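Local coordinates for methionine gamma-lyase (Trichomonas vaginalis, PDB 1PFF), which belongs to the Cys/Met metabolism family of pyridoxal-phosphate-dependent enzymes and assembles here from four protein chains, at residues E4-K9 against L188-T193; I100-A105 against L134-V139; K107-R110 against L116-V119; F213-K218 against P226-H231. All blocks are in the same frame, centred on the assembly; numbering follows the deposited sequence.

The four contacts illustrate how one chain ties together elements that lie near and far in sequence. Contacts 2 and 3 form a pair, their centres about 6 Å apart: both use helix 102-109 and reach neighbouring strands of the seven-stranded sheet, and Arg-110 NH2 of contact 3 makes a salt bridge of 2.8 Å with Asp-137 OD2 of contact 2. Contact 1 lies about 22 Å from contact 2, centre to centre. It shares helix 183-216 with contact 4, yet their centres are about 34 Å apart: the helix runs from beside the large sheet at contact 1 to the smaller sheet, which Leu-214 touches at contact 4. Three 1,2-ethanediol molecules, probably from the crystallisation liquor, lie beside contact 4.

Contact 1. Residues E4-K9 against L188-T193; sequences EGKIAK and LITRGT
Lys-6 and Thr-193 contribute most of the buried surface here, the lysine through its aliphatic chain. Its CD lies 3.8 Å from Thr-193 OG1, and the two side chains cross at about a right angle. One carbon further out, CE of Lys-6 comes within 4.0 Å of Thr-190 CG2. On the more buried side, CD1 of Ile-7 reaches Thr-193 CG2 at 3.9 Å, so the threonine lies against the lysine chain with its OG1 side and against the isoleucine with its methyl. This division follows from chi1 of 63°, which sets OG1 between the backbone N and the carbonyl carbon. There OG1 donates a 2.7 Å hydrogen bond to Thr-190 O of the preceding turn, meeting it 24° off the carbonyl plane. Helices 2-11 and 183-216 are thereby joined beside the large sheet of a fold-type-I pyridoxal-phosphate enzyme; their short segments approach to 10.2 Å between axes at an angle of 36°. Beneath the contact, Ile-7 also packs on Cys-16 of strand 15-19 and on Leu-157 and Cys-159 of strand 156-160. Thr-190 turns its own hydroxyl to Ala-186 O, while Arg-191 NH2 donates to His-150 O of the second subunit.

Contact 2. Residues I100-A105 against L134-V139; sequences IDIEDA and LGVDIV
Ile-102 and Val-136 meet methyl to methyl, with CG2 of the isoleucine 3.4 Å from CG2 of the valine, a close approach for two carbons. The same isoleucine is flanked by Leu-134, whose CD1 lies 3.8 Å from Ile-102 CB and whose CB sits at the same distance from Ile-102 CG2. Leucine and isoleucine cross at about a right angle, with the CD1 methyl of the leucine set against the branched CB of the isoleucine. Leu-134 divides its two methyls: CD1 serves the isoleucine, and CD2 comes within 3.9 Å of Glu-103 OE1, where the extended glutamate chain passes across it. With chi1 of -63°, CG1 of Ile-102 lies beside the backbone N and CG2 opposite it, where CG2 meets both Val-136 and Leu-134.

The second shell fixes the helix start that presents these groups. Asp-101 is the N-cap of helix 102-109: its OD2 accepts from Asp-104 N at 3.0 Å, a fairly straight bond of 162° that arrives from above the carboxylate plane. The other oxygen, OD1, forms a salt bridge with Lys-239, while Ile-102 N donates to Gln-240 OE1. Across the contact, Gly-135 carries the chain from Leu-134 to Val-136 with a positive phi of 97°.

Beyond these, Phe-89 of strand 84-90 also packs on Ile-102, and Val-119 of strand 116-120 on Val-136. The contact thus joins the first turn of helix 102-109 to the loop leading into strand 138-142, which runs between strands 116-120 and 156-160.

Contact 3. Residues K107-R110 against L116-V119; sequences KQAR and LVIV
Ala-109 presses its CB against CG2 of Val-117 at 3.6 Å, and this pair of methyls forms the tight, buried part of the contact. Both side chains leave their backbones facing one another, the alanine from the last turn of the helix and the valine from the strand. The short alanine side chain is consistent with the close approach of helix and strand, 7.3 Å between Ala-109 CA and Val-117 CA. The valine holds CG1 opposite its backbone N, chi1 -176°, which leaves CG2 as the methyl that does all the touching. Phe-89 of strand 84-90 packs on Val-117 as well.

The looser part belongs to Arg-110, an exposed residue just past the helix. Its guanidinium lies obliquely to the same methyl, with NH1 3.9 Å and NH2 4.0 Å from Val-117 CG2. A bend at chi2 of -54° folds the long chain back toward the strand. Polar partners hold the group there: NH1 donates to Ile-115 O, whereas NH2 serves both Gly-135 O and Asp-137. The carboxylate of Asp-137 also accepts from Val-117 N, so it is gripped by both the arginine and the strand backbone, and the positive charge would probably help to keep it ionised. The apolar methyl is consequently covered by alanine on the inside and by a charged group on the solvent side.

Helix 102-109 packs here against the strand that follows it, completing the beta-alpha-beta unit of strand 84-90, helix 102-109 and strand 116-120. Its two strands are parallel neighbours in the large sheet, a recurring element of the fold-type-I pyridoxal-phosphate enzymes.

Contact 4. Residues F213-K218 against P226-H231; sequences FLHEHK and PGLPDH. With EDO (1,2-ethanediol), chain I; EDO (1,2-ethanediol), chain H; EDO (1,2-ethanediol), chain G.
His-215 carries this contact, reaching from the end of a long helix to Leu-228 and Asp-230 on the facing loop. Its CB already points at that loop, and the ring continues outward because CG stands opposite the backbone N, chi1 -174°. From there the atoms find different company. ND1 approaches CD1 of Leu-228 at 4.1 Å, a contact oblique to the ring between side chains that run past one another in opposite senses. Next along the ring, CE1 comes to 3.2 Å from Asp-230 OD2, with the oxygen at the ring edge and near its plane. NE2, beside CE1 in the ring, is 3.6 Å from the same oxygen. The ring and carboxylate planes are turned 61° apart, and OD2 is the oxygen of Asp-230 that meets the imidazole. If the histidine were protonated, this neighbour would probably stabilise the charge.

Over one face of the imidazole lies an ethanediol, chain G, whose C1 is 3.5 Å from CE1 of His-215. A second one, chain H, bridges the helix end through weak hydrogen bonds, its O2 to Glu-216 O and Lys-218 NZ to that same O2.

The loop side is shaped by a type I turn from Leu-228 to His-231, closed by a 2.9 Å bond from His-231 N to Leu-228 O, which brings leucine and aspartate to the same partner.

Behind the contact, Val-223 of strand 223-224 touches both Leu-214 and Leu-228. Leu-214 continues onto Ile-248 and Phe-250 of strand 247-251, Phe-213 packs on helix 316-328, and the loop leads on into helix 234-240.

Contact 1. Residues E4-K9 against L188-T193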
loop_
_atom_site.group_PDB
_atom_site.type_symbol
_atom_site.label_atom_id
_atom_site.label_comp_id
_atom_site.label_asym_id
_atom_site.label_seq_id
_atom_site.Cartn_x
_atom_site.Cartn_y
_atom_site.Cartn_z
ATOM N N GLU A 4 -17.190 6.439 -1.493
ATOM C CA GLU A 4 -18.626 6.378 -1.267
ATOM C C GLU A 4 -19.373 7.439 -2.088
ATOM O O GLU A 4 -20.392 7.143 -2.704
ATOM C CB GLU A 4 -18.935 6.460 0.233
ATOM C CG GLU A 4 -18.571 5.153 0.947
ATOM C CD GLU A 4 -18.472 5.257 2.461
ATOM O OE1 GLU A 4 -18.632 6.370 3.026
ATOM O OE2 GLU A 4 -18.243 4.197 3.100
ATOM N N GLY A 5 -18.837 8.658 -2.130
ATOM C CA GLY A 5 -19.399 9.714 -2.956
ATOM C C GLY A 5 -19.445 9.409 -4.448
ATOM O O GLY A 5 -20.430 9.732 -5.127
ATOM N N LYS A 6 -18.381 8.797 -4.970
ATOM C CA LYS A 6 -18.306 8.470 -6.399
ATOM C C LYS A 6 -19.295 7.373 -6.795
ATOM O O LYS A 6 -19.969 7.466 -7.824
ATOM C CB LYS A 6 -16.877 8.092 -6.806
ATOM C CG LYS A 6 -15.963 9.313 -6.969
ATOM C CD LYS A 6 -14.593 8.965 -7.557
ATOM C CE LYS A 6 -13.553 10.029 -7.183
ATOM N NZ LYS A 6 -12.662 10.393 -8.332
ATOM N N ILE A 7 -19.387 6.337 -5.973
ATOM C CA ILE A 7 -20.322 5.249 -6.241
ATOM C C ILE A 7 -21.776 5.732 -6.114
ATOM O O ILE A 7 -22.639 5.339 -6.897
ATOM C CB ILE A 7 -20.028 4.042 -5.303
ATOM C CG1 ILE A 7 -18.594 3.516 -5.521
ATOM C CG2 ILE A 7 -21.070 2.947 -5.480
ATOM C CD1 ILE A 7 -18.248 3.086 -6.954
ATOM N N ALA A 8 -22.037 6.587 -5.132
ATOM C CA ALA A 8 -23.370 7.171 -4.968
ATOM C C ALA A 8 -23.803 7.956 -6.210
ATOM O O ALA A 8 -24.947 7.849 -6.642
ATOM C CB ALA A 8 -23.430 8.036 -3.718
ATOM N N LYS A 9 -22.884 8.722 -6.800
ATOM C CA LYS A 9 -23.167 9.429 -8.042
ATOM C C LYS A 9 -23.446 8.456 -9.198
ATOM O O LYS A 9 -24.336 8.694 -10.019
ATOM C CB LYS A 9 -22.021 10.387 -8.408
ATOM C CG LYS A 9 -21.918 11.622 -7.508
ATOM C CD LYS A 9 -20.835 12.588 -8.027
ATOM C CE LYS A 9 -20.638 13.781 -7.093
ATOM N NZ LYS A 9 -20.312 15.029 -7.869
ATOM N N LEU A 188 -7.720 1.825 -4.167
ATOM C CA LEU A 188 -7.672 1.071 -5.422
ATOM C C LEU A 188 -9.017 1.014 -6.141
ATOM O O LEU A 188 -9.071 1.133 -7.368
ATOM C CB LEU A 188 -7.154 -0.354 -5.182
ATOM C CG LEU A 188 -5.646 -0.533 -4.970
ATOM C CD1 LEU A 188 -5.287 -1.996 -4.699
ATOM C CD2 LEU A 188 -4.851 0.018 -6.158
ATOM N N ILE A 189 -10.096 0.832 -5.379
ATOM C CA ILE A 189 -11.439 0.815 -5.961
ATOM C C ILE A 189 -11.777 2.182 -6.546
ATOM O O ILE A 189 -12.326 2.266 -7.652
ATOM C CB ILE A 189 -12.510 0.396 -4.915
ATOM C CG1 ILE A 189 -12.194 -0.976 -4.306
ATOM C CG2 ILE A 189 -13.907 0.389 -5.533
ATOM C CD1 ILE A 189 -12.149 -2.103 -5.293
ATOM N N THR A 190 -11.447 3.240 -5.798
ATOM C CA THR A 190 -11.652 4.623 -6.238
ATOM C C THR A 190 -10.958 4.886 -7.579
ATOM O O THR A 190 -11.518 5.545 -8.446
ATOM C CB THR A 190 -11.158 5.629 -5.157
ATOM O OG1 THR A 190 -12.007 5.548 -4.004
ATOM C CG2 THR A 190 -11.341 7.078 -5.613
ATOM N N ARG A 191 -9.745 4.361 -7.734
ATOM C CA ARG A 191 -8.996 4.484 -8.987
ATOM C C ARG A 191 -9.648 3.646 -10.089
ATOM O O ARG A 191 -9.680 4.052 -11.260
ATOM C CB ARG A 191 -7.540 4.069 -8.788
ATOM C CG ARG A 191 -6.739 4.969 -7.831
ATOM C CD ARG A 191 -6.914 6.479 -8.053
ATOM N NE ARG A 191 -6.171 6.963 -9.222
ATOM C CZ ARG A 191 -6.030 8.247 -9.555
ATOM N NH1 ARG A 191 -6.572 9.207 -8.815
ATOM N NH2 ARG A 191 -5.343 8.575 -10.637
ATOM N N GLY A 192 -10.169 2.486 -9.699
ATOM C CA GLY A 192 -10.939 1.631 -10.581
ATOM C C GLY A 192 -12.124 2.301 -11.248
ATOM O O GLY A 192 -12.434 1.970 -12.383
ATOM N N THR A 193 -12.779 3.252 -10.572
ATOM C CA THR A 193 -13.960 3.915 -11.146
ATOM C C THR A 193 -13.622 4.705 -12.400
ATOM O O THR A 193 -14.494 4.964 -13.218
ATOM C CB THR A 193 -14.674 4.852 -10.136
ATOM O OG1 THR A 193 -13.795 5.921 -9.758
ATOM C CG2 THR A 193 -15.011 4.112 -8.823
#

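Contact 2. Residues I100-A105 against L134-V139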
loop_
_atom_site.group_PDB
_atom_site.type_symbol
_atom_site.label_atom_id
_atom_site.label_comp_id
_atom_site.label_asym_id
_atom_site.label_seq_id
_atom_site.Cartn_x
_atom_site.Cartn_y
_atom_site.Cartn_z
ATOM N N ILE A 100 -34.852 -10.651 -13.977
ATOM C CA ILE A 100 -36.006 -10.241 -13.178
ATOM C C ILE A 100 -36.354 -8.784 -13.489
ATOM O O ILE A 100 -35.473 -7.907 -13.476
ATOM C CB ILE A 100 -35.730 -10.454 -11.667
ATOM C CG1 ILE A 100 -35.484 -11.943 -11.388
ATOM C CG2 ILE A 100 -36.894 -9.911 -10.813
ATOM C CD1 ILE A 100 -34.692 -12.230 -10.079
ATOM N N ASP A 101 -37.635 -8.540 -13.768
ATOM C CA ASP A 101 -38.126 -7.198 -14.035
ATOM C C ASP A 101 -38.091 -6.355 -12.752
ATOM O O ASP A 101 -38.933 -6.521 -11.860
ATOM C CB ASP A 101 -39.544 -7.272 -14.620
ATOM C CG ASP A 101 -40.026 -5.945 -15.156
ATOM O OD1 ASP A 101 -40.782 -5.960 -16.145
ATOM O OD2 ASP A 101 -39.729 -4.840 -14.651
ATOM N N ILE A 102 -37.106 -5.457 -12.665
ATOM C CA ILE A 102 -36.886 -4.665 -11.444
ATOM C C ILE A 102 -38.089 -3.774 -11.137
ATOM O O ILE A 102 -38.616 -3.793 -10.020
ATOM C CB ILE A 102 -35.582 -3.812 -11.551
ATOM C CG1 ILE A 102 -34.337 -4.712 -11.676
ATOM C CG2 ILE A 102 -35.458 -2.868 -10.361
ATOM C CD1 ILE A 102 -33.064 -3.948 -12.113
ATOM N N GLU A 103 -38.515 -2.989 -12.127
ATOM C CA GLU A 103 -39.652 -2.087 -11.950
ATOM C C GLU A 103 -40.904 -2.860 -11.489
ATOM O O GLU A 103 -41.621 -2.419 -10.578
ATOM C CB GLU A 103 -39.921 -1.299 -13.240
ATOM C CG GLU A 103 -41.076 -0.311 -13.153
ATOM C CD GLU A 103 -40.974 0.829 -14.159
ATOM O OE1 GLU A 103 -40.174 0.741 -15.120
ATOM O OE2 GLU A 103 -41.703 1.829 -13.987
ATOM N N ASP A 104 -41.142 -4.020 -12.098
ATOM C CA ASP A 104 -42.309 -4.831 -11.747
ATOM C C ASP A 104 -42.182 -5.475 -10.371
ATOM O O ASP A 104 -43.176 -5.587 -9.641
ATOM C CB ASP A 104 -42.589 -5.906 -12.804
ATOM C CG ASP A 104 -43.859 -6.676 -12.509
ATOM O OD1 ASP A 104 -44.949 -6.085 -12.643
ATOM O OD2 ASP A 104 -43.864 -7.852 -12.093
ATOM N N ALA A 105 -40.966 -5.910 -10.022
ATOM C CA ALA A 105 -40.703 -6.439 -8.691
ATOM C C ALA A 105 -41.009 -5.391 -7.622
ATOM O O ALA A 105 -41.654 -5.697 -6.618
ATOM C CB ALA A 105 -39.251 -6.941 -8.566
ATOM N N LEU A 134 -35.490 2.759 -10.601
ATOM C CA LEU A 134 -36.712 1.994 -10.765
ATOM C C LEU A 134 -37.449 1.726 -9.448
ATOM O O LEU A 134 -38.373 0.906 -9.408
ATOM C CB LEU A 134 -36.407 0.681 -11.491
ATOM C CG LEU A 134 -35.741 0.862 -12.857
ATOM C CD1 LEU A 134 -35.347 -0.512 -13.415
ATOM C CD2 LEU A 134 -36.643 1.636 -13.823
ATOM N N GLY A 135 -37.054 2.419 -8.380
ATOM C CA GLY A 135 -37.755 2.336 -7.112
ATOM C C GLY A 135 -37.192 1.382 -6.068
ATOM O O GLY A 135 -37.728 1.286 -4.969
ATOM N N VAL A 136 -36.114 0.677 -6.403
ATOM C CA VAL A 136 -35.409 -0.171 -5.446
ATOM C C VAL A 136 -34.924 0.686 -4.268
ATOM O O VAL A 136 -34.558 1.845 -4.456
ATOM C CB VAL A 136 -34.228 -0.903 -6.142
ATOM C CG1 VAL A 136 -33.281 -1.554 -5.146
ATOM C CG2 VAL A 136 -34.775 -1.932 -7.123
ATOM N N ASP A 137 -34.944 0.131 -3.057
ATOM C CA ASP A 137 -34.506 0.885 -1.876
ATOM C C ASP A 137 -33.008 0.830 -1.647
ATOM O O ASP A 137 -32.376 1.841 -1.339
ATOM C CB ASP A 137 -35.237 0.395 -0.634
ATOM C CG ASP A 137 -36.718 0.625 -0.727
ATOM O OD1 ASP A 137 -37.137 1.802 -0.657
ATOM O OD2 ASP A 137 -37.517 -0.303 -0.931
ATOM N N ILE A 138 -32.438 -0.360 -1.799
ATOM C CA ILE A 138 -31.018 -0.566 -1.535
ATOM C C ILE A 138 -30.396 -1.360 -2.677
ATOM O O ILE A 138 -30.951 -2.380 -3.110
ATOM C CB ILE A 138 -30.823 -1.356 -0.198
ATOM C CG1 ILE A 138 -31.474 -0.624 0.987
ATOM C CG2 ILE A 138 -29.328 -1.608 0.060
ATOM C CD1 ILE A 138 -31.340 -1.369 2.331
ATOM N N VAL A 139 -29.233 -0.909 -3.143
ATOM C CA VAL A 139 -28.446 -1.649 -4.121
ATOM C C VAL A 139 -27.133 -2.083 -3.467
ATOM O O VAL A 139 -26.493 -1.283 -2.776
ATOM C CB VAL A 139 -28.150 -0.793 -5.372
ATOM C CG1 VAL A 139 -27.107 -1.458 -6.270
ATOM C CG2 VAL A 139 -29.425 -0.555 -6.167
#

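Contact 3. Residues K107-R110 against L116-V119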
loop_
_atom_site.group_PDB
_atom_site.type_symbol
_atom_site.label_atom_id
_atom_site.label_comp_id
_atom_site.label_asym_id
_atom_site.label_seq_id
_atom_site.Cartn_x
_atom_site.Cartn_y
_atom_site.Cartn_z
ATOM N N LYS A 107 -43.062 -2.808 -7.949
ATOM C CA LYS A 107 -44.509 -2.587 -7.959
ATOM C C LYS A 107 -45.245 -3.655 -7.160
ATOM O O LYS A 107 -46.191 -3.344 -6.436
ATOM C CB LYS A 107 -45.048 -2.496 -9.390
ATOM C CG LYS A 107 -44.760 -1.133 -10.059
ATOM C CD LYS A 107 -45.534 -0.985 -11.372
ATOM C CE LYS A 107 -44.733 -0.235 -12.436
ATOM N NZ LYS A 107 -45.545 -0.022 -13.692
ATOM N N GLN A 108 -44.793 -4.905 -7.275
ATOM C CA GLN A 108 -45.351 -5.995 -6.477
ATOM C C GLN A 108 -45.108 -5.801 -4.984
ATOM O O GLN A 108 -46.017 -5.983 -4.177
ATOM C CB GLN A 108 -44.769 -7.333 -6.904
ATOM C CG GLN A 108 -45.284 -7.847 -8.247
ATOM C CD GLN A 108 -44.739 -9.221 -8.530
ATOM O OE1 GLN A 108 -45.110 -10.174 -7.848
ATOM N NE2 GLN A 108 -43.812 -9.323 -9.490
ATOM N N ALA A 109 -43.878 -5.454 -4.618
ATOM C CA ALA A 109 -43.536 -5.211 -3.222
ATOM C C ALA A 109 -44.340 -4.047 -2.646
ATOM O O ALA A 109 -44.642 -4.041 -1.453
ATOM C CB ALA A 109 -42.039 -4.957 -3.072
ATOM N N ARG A 110 -44.698 -3.074 -3.487
ATOM C CA ARG A 110 -45.485 -1.928 -3.023
ATOM C C ARG A 110 -46.962 -2.257 -2.755
ATOM O O ARG A 110 -47.729 -1.374 -2.356
ATOM C CB ARG A 110 -45.362 -0.724 -3.977
ATOM C CG ARG A 110 -43.947 -0.146 -4.120
ATOM C CD ARG A 110 -43.240 0.253 -2.825
ATOM N NE ARG A 110 -41.828 0.533 -3.101
ATOM C CZ ARG A 110 -40.794 0.053 -2.420
ATOM N NH1 ARG A 110 -40.976 -0.738 -1.371
ATOM N NH2 ARG A 110 -39.558 0.371 -2.800
ATOM N N LEU A 116 -38.464 -3.126 2.156
ATOM C CA LEU A 116 -37.220 -2.747 1.505
ATOM C C LEU A 116 -36.929 -3.724 0.376
ATOM O O LEU A 116 -36.788 -4.941 0.594
ATOM C CB LEU A 116 -36.049 -2.721 2.500
ATOM C CG LEU A 116 -36.071 -1.592 3.535
ATOM C CD1 LEU A 116 -35.152 -1.930 4.697
ATOM C CD2 LEU A 116 -35.696 -0.241 2.919
ATOM N N VAL A 117 -36.862 -3.181 -0.829
ATOM C CA VAL A 117 -36.464 -3.952 -1.992
ATOM C C VAL A 117 -34.969 -3.758 -2.147
ATOM O O VAL A 117 -34.489 -2.623 -2.244
ATOM C CB VAL A 117 -37.192 -3.503 -3.267
ATOM C CG1 VAL A 117 -36.810 -4.402 -4.465
ATOM C CG2 VAL A 117 -38.719 -3.497 -3.039
ATOM N N ILE A 118 -34.242 -4.870 -2.160
ATOM C CA ILE A 118 -32.782 -4.860 -2.220
ATOM C C ILE A 118 -32.326 -5.668 -3.430
ATOM O O ILE A 118 -32.741 -6.814 -3.609
ATOM C CB ILE A 118 -32.173 -5.451 -0.909
ATOM C CG1 ILE A 118 -32.680 -4.690 0.333
ATOM C CG2 ILE A 118 -30.643 -5.410 -0.948
ATOM C CD1 ILE A 118 -32.265 -5.326 1.652
ATOM N N VAL A 119 -31.481 -5.066 -4.261
ATOM C CA VAL A 119 -31.005 -5.699 -5.487
ATOM C C VAL A 119 -29.484 -5.732 -5.508
ATOM O O VAL A 119 -28.820 -4.726 -5.232
ATOM C CB VAL A 119 -31.561 -4.985 -6.754
ATOM C CG1 VAL A 119 -30.885 -5.471 -8.055
ATOM C CG2 VAL A 119 -33.068 -5.201 -6.847
#

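Contact 4. Residues F213-K218 against P226-H231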
loop_
_atom_site.group_PDB
_atom_site.type_symbol
_atom_site.label_atom_id
_atom_site.label_comp_id
_atom_site.label_asym_id
_atom_site.label_seq_id
_atom_site.Cartn_x
_atom_site.Cartn_y
_atom_site.Cartn_z
ATOM N N PHE A 213 -21.671 -16.024 -31.400
ATOM C CA PHE A 213 -20.788 -17.068 -31.926
ATOM C C PHE A 213 -21.167 -18.423 -31.308
ATOM O O PHE A 213 -21.274 -19.432 -32.019
ATOM C CB PHE A 213 -19.303 -16.740 -31.665
ATOM C CG PHE A 213 -18.440 -17.960 -31.475
ATOM C CD1 PHE A 213 -18.027 -18.711 -32.572
ATOM C CD2 PHE A 213 -18.071 -18.375 -30.198
ATOM C CE1 PHE A 213 -17.249 -19.865 -32.404
ATOM C CE2 PHE A 213 -17.297 -19.522 -30.018
ATOM C CZ PHE A 213 -16.884 -20.270 -31.129
ATOM N N LEU A 214 -21.378 -18.435 -29.992
ATOM C CA LEU A 214 -21.682 -19.671 -29.268
ATOM C C LEU A 214 -23.048 -20.216 -29.674
ATOM O O LEU A 214 -23.220 -21.435 -29.821
ATOM C CB LEU A 214 -21.637 -19.447 -27.757
ATOM C CG LEU A 214 -20.295 -19.122 -27.086
ATOM C CD1 LEU A 214 -20.545 -18.560 -25.685
ATOM C CD2 LEU A 214 -19.401 -20.348 -27.029
ATOM N N HIS A 215 -23.994 -19.300 -29.864
ATOM C CA HIS A 215 -25.361 -19.604 -30.309
ATOM C C HIS A 215 -25.359 -20.351 -31.641
ATOM O O HIS A 215 -26.228 -21.186 -31.893
ATOM C CB HIS A 215 -26.166 -18.304 -30.436
ATOM C CG HIS A 215 -27.622 -18.505 -30.745
ATOM N ND1 HIS A 215 -28.519 -19.000 -29.824
ATOM C CD2 HIS A 215 -28.340 -18.255 -31.870
ATOM C CE1 HIS A 215 -29.726 -19.051 -30.365
ATOM N NE2 HIS A 215 -29.643 -18.611 -31.608
ATOM N N GLU A 216 -24.382 -20.047 -32.490
ATOM C CA GLU A 216 -24.302 -20.662 -33.803
ATOM C C GLU A 216 -23.391 -21.886 -33.874
ATOM O O GLU A 216 -23.435 -22.628 -34.858
ATOM C CB GLU A 216 -23.910 -19.619 -34.849
ATOM C CG GLU A 216 -25.046 -18.656 -35.141
ATOM C CD GLU A 216 -24.694 -17.601 -36.168
ATOM O OE1 GLU A 216 -23.557 -17.616 -36.688
ATOM O OE2 GLU A 216 -25.566 -16.754 -36.451
ATOM N N HIS A 217 -22.586 -22.112 -32.836
ATOM C CA HIS A 217 -21.664 -23.252 -32.826
ATOM C C HIS A 217 -22.355 -24.588 -32.520
ATOM O O HIS A 217 -23.066 -24.706 -31.526
ATOM C CB HIS A 217 -20.511 -23.026 -31.842
ATOM C CG HIS A 217 -19.396 -24.009 -31.998
ATOM N ND1 HIS A 217 -18.174 -23.670 -32.541
ATOM C CD2 HIS A 217 -19.324 -25.330 -31.705
ATOM C CE1 HIS A 217 -17.397 -24.739 -32.568
ATOM N NE2 HIS A 217 -18.075 -25.762 -32.077
ATOM N N LYS A 218 -22.100 -25.600 -33.351
ATOM C CA LYS A 218 -22.769 -26.902 -33.221
ATOM C C LYS A 218 -22.566 -27.606 -31.873
ATOM O O LYS A 218 -23.485 -28.259 -31.374
ATOM C CB LYS A 218 -22.386 -27.845 -34.372
ATOM C CG LYS A 218 -22.438 -27.218 -35.776
ATOM C CD LYS A 218 -23.860 -26.878 -36.211
ATOM C CE LYS A 218 -24.010 -26.946 -37.728
ATOM N NZ LYS A 218 -24.826 -25.809 -38.271
ATOM N N PRO A 226 -28.573 -12.567 -21.759
ATOM C CA PRO A 226 -29.700 -11.622 -21.865
ATOM C C PRO A 226 -29.838 -10.896 -23.212
ATOM O O PRO A 226 -30.956 -10.556 -23.585
ATOM C CB PRO A 226 -29.430 -10.627 -20.731
ATOM C CG PRO A 226 -28.687 -11.446 -19.716
ATOM C CD PRO A 226 -27.768 -12.322 -20.545
ATOM N N GLY A 227 -28.733 -10.697 -23.927
ATOM C CA GLY A 227 -28.751 -10.038 -25.221
ATOM C C GLY A 227 -29.266 -10.860 -26.395
ATOM O O GLY A 227 -29.492 -10.315 -27.476
ATOM N N LEU A 228 -29.438 -12.159 -26.204
ATOM C CA LEU A 228 -30.002 -13.015 -27.260
ATOM C C LEU A 228 -31.527 -12.933 -27.249
ATOM O O LEU A 228 -32.144 -13.075 -26.189
ATOM C CB LEU A 228 -29.555 -14.472 -27.104
ATOM C CG LEU A 228 -28.058 -14.774 -27.230
ATOM C CD1 LEU A 228 -27.817 -16.243 -26.940
ATOM C CD2 LEU A 228 -27.486 -14.381 -28.604
ATOM N N PRO A 229 -32.134 -12.687 -28.409
ATOM C CA PRO A 229 -33.601 -12.683 -28.519
ATOM C C PRO A 229 -34.253 -13.999 -28.067
ATOM O O PRO A 229 -35.409 -13.969 -27.668
ATOM C CB PRO A 229 -33.841 -12.403 -30.002
ATOM C CG PRO A 229 -32.593 -11.645 -30.433
ATOM C CD PRO A 229 -31.479 -12.310 -29.680
ATOM N N ASP A 230 -33.508 -15.105 -28.098
ATOM C CA ASP A 230 -33.975 -16.409 -27.605
ATOM C C ASP A 230 -33.972 -16.566 -26.081
ATOM O O ASP A 230 -34.521 -17.549 -25.559
ATOM C CB ASP A 230 -33.113 -17.533 -28.190
ATOM C CG ASP A 230 -33.569 -17.964 -29.568
ATOM O OD1 ASP A 230 -34.634 -17.507 -30.031
ATOM O OD2 ASP A 230 -32.923 -18.779 -30.256
ATOM N N HIS A 231 -33.325 -15.634 -25.378
ATOM C CA HIS A 231 -33.334 -15.606 -23.913
ATOM C C HIS A 231 -34.682 -15.035 -23.445
ATOM O O HIS A 231 -35.076 -13.958 -23.873
ATOM C CB HIS A 231 -32.164 -14.740 -23.413
ATOM C CG HIS A 231 -31.847 -14.902 -21.961
ATOM N ND1 HIS A 231 -30.985 -15.870 -21.492
ATOM C CD2 HIS A 231 -32.248 -14.199 -20.875
ATOM C CE1 HIS A 231 -30.879 -15.764 -20.179
ATOM N NE2 HIS A 231 -31.631 -14.755 -19.782
HETATM C C1 EDO I . -25.608 -23.836 -31.336
HETATM O O1 EDO I . -26.011 -25.089 -31.863
HETATM C C2 EDO I . -26.299 -23.632 -29.996
HETATM O O2 EDO I . -25.736 -22.554 -29.271
HETATM C C1 EDO H . -27.040 -24.899 -34.928
HETATM O O1 EDO H . -28.086 -24.965 -33.971
HETATM C C2 EDO H . -26.608 -23.448 -35.085
HETATM O O2 EDO H . -26.125 -23.247 -36.404
HETATM C C1 EDO G . -29.289 -22.507 -30.567
HETATM O O1 EDO G . -28.822 -23.261 -31.673
HETATM C C2 EDO G . -29.896 -23.458 -29.543
HETATM O O2 EDO G . -30.654 -22.722 -28.600
#